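Local structure of A rubisco-like protein (Burkholderia fungorum, 3NWR) at residues 307-312 / 347-352. The protein is a rubisco-like protein, probably an enzyme of the rubisco superfamily, classed as a lyase, with a reaction that cannot be inferred from its name alone. Sequence-based numbering, arbitrary orientation.
Sequences LWRLSG and CDDAVL
Arg309 reaches from helix 301-309 to Asp349 and Val351 in the loop that leads into strand 352-355, within the TIM barrel of the rubisco large-chain catalytic domain. Its side chain starts with CG anti to the carbonyl carbon (chi1 -80°) and bends at chi3; the arginine and Asp349 side chains cross at about a right angle. The two flat groups are strongly turned, their planes 73° apart. NH1 alone makes the salt bridge, 3.0 Å from Asp349 OD1 near the guanidinium plane, and the hydrogen bond within it is weak, as is a second one from NH1 to Asp349 O at 3.1 Å. NH1 also bonds Thr341 O and NH2 bonds Gln305 OE1, while Asp349 OD1 accepts from Leu343 N and OD2 pairs with Arg139, so both buried polar groups have further partners. Ala350 C and Val351 N lie over one guanidinium face. Further back, the aliphatic part of the arginine runs obliquely past the isopropyl group of Val351, with Arg309 CG 3.8 Å from Val351 CG1 and Arg309 CD 4.0 Å from Val351 CG2. The chain makes a type I turn from Arg309 to Gly312, which has positive phi, before strand 315-319. One water completes the link at the guanidinium edge, in its plane: it accepts from Arg309 NE at 3.0 Å and donates to Asp349 O at 2.6 Å.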
# COMPACT_ATOMS: atom_id res chain seq x y z
N LEU A 307 3.68 8.37 -8.80
CA LEU A 307 3.38 8.72 -7.41
C LEU A 307 4.63 8.61 -6.55
O LEU A 307 4.93 9.52 -5.78
CB LEU A 307 2.28 7.83 -6.87
CG LEU A 307 0.93 7.97 -7.56
CD1 LEU A 307 0.02 6.87 -7.06
CD2 LEU A 307 0.34 9.34 -7.28
N TRP A 308 5.36 7.51 -6.67
CA TRP A 308 6.56 7.34 -5.85
C TRP A 308 7.65 8.37 -6.15
O TRP A 308 8.34 8.82 -5.25
CB TRP A 308 7.05 5.88 -5.86
CG TRP A 308 6.26 5.14 -4.86
CD1 TRP A 308 5.25 4.23 -5.09
CD2 TRP A 308 6.31 5.33 -3.46
NE1 TRP A 308 4.70 3.82 -3.89
CE2 TRP A 308 5.34 4.49 -2.87
CE3 TRP A 308 7.11 6.13 -2.63
CZ2 TRP A 308 5.15 4.42 -1.49
CZ3 TRP A 308 6.91 6.07 -1.27
CH2 TRP A 308 5.94 5.22 -0.71
N ARG A 309 7.80 8.76 -7.41
CA ARG A 309 8.82 9.74 -7.73
C ARG A 309 8.51 11.11 -7.11
O ARG A 309 9.42 11.88 -6.83
CB ARG A 309 9.01 9.82 -9.24
CG ARG A 309 9.89 8.68 -9.74
CD ARG A 309 9.85 8.51 -11.25
NE ARG A 309 10.42 9.66 -11.96
CZ ARG A 309 10.55 9.70 -13.28
NH1 ARG A 309 11.07 10.77 -13.86
NH2 ARG A 309 10.15 8.66 -14.01
N LEU A 310 7.23 11.39 -6.85
CA LEU A 310 6.87 12.63 -6.16
C LEU A 310 7.39 12.69 -4.73
O LEU A 310 7.46 13.77 -4.13
CB LEU A 310 5.35 12.87 -6.19
CG LEU A 310 4.73 12.98 -7.59
CD1 LEU A 310 3.21 13.08 -7.51
CD2 LEU A 310 5.31 14.16 -8.36
N SER A 311 7.75 11.54 -4.16
CA SER A 311 8.33 11.54 -2.81
C SER A 311 9.83 11.79 -2.81
O SER A 311 10.44 11.95 -1.76
CB SER A 311 8.04 10.22 -2.08
OG SER A 311 8.82 9.17 -2.62
N GLY A 312 10.43 11.79 -4.00
CA GLY A 312 11.84 12.14 -4.11
C GLY A 312 12.82 10.99 -4.09
O GLY A 312 14.03 11.20 -3.95
N CYS A 347 11.52 18.87 -16.52
CA CYS A 347 11.70 18.59 -15.09
C CYS A 347 13.07 17.99 -14.76
O CYS A 347 13.60 18.20 -13.66
CB CYS A 347 10.59 17.67 -14.57
SG CYS A 347 9.01 18.50 -14.35
N ASP A 348 13.63 17.24 -15.70
CA ASP A 348 14.93 16.58 -15.50
C ASP A 348 15.00 15.79 -14.19
O ASP A 348 15.93 15.96 -13.39
CB ASP A 348 16.07 17.60 -15.56
CG ASP A 348 17.44 16.95 -15.52
OD1 ASP A 348 17.61 15.88 -16.13
OD2 ASP A 348 18.35 17.52 -14.87
N ASP A 349 14.03 14.91 -13.98
CA ASP A 349 13.86 14.23 -12.71
C ASP A 349 13.89 12.70 -12.85
O ASP A 349 13.24 11.98 -12.07
CB ASP A 349 12.54 14.67 -12.08
CG ASP A 349 11.34 14.35 -12.96
OD1 ASP A 349 11.52 13.77 -14.04
OD2 ASP A 349 10.20 14.69 -12.57
N ALA A 350 14.62 12.19 -13.83
CA ALA A 350 14.70 10.75 -14.02
C ALA A 350 15.28 10.07 -12.78
O ALA A 350 16.03 10.67 -12.01
CB ALA A 350 15.54 10.41 -15.26
N VAL A 351 14.90 8.81 -12.59
CA VAL A 351 15.46 8.01 -11.51
C VAL A 351 16.22 6.83 -12.10
O VAL A 351 16.04 6.47 -13.27
CB VAL A 351 14.38 7.52 -10.51
CG1 VAL A 351 13.72 8.72 -9.82
CG2 VAL A 351 13.35 6.63 -11.21
N LEU A 352 17.06 6.22 -11.28
CA LEU A 352 17.90 5.11 -11.72
C LEU A 352 17.13 3.81 -11.62
O LEU A 352 16.69 3.43 -10.53
CB LEU A 352 19.15 5.04 -10.84
CG LEU A 352 20.23 4.05 -11.24
CD1 LEU A 352 20.94 4.48 -12.53
CD2 LEU A 352 21.24 3.90 -10.10
O HOH W 1 11.33 11.96 -10.25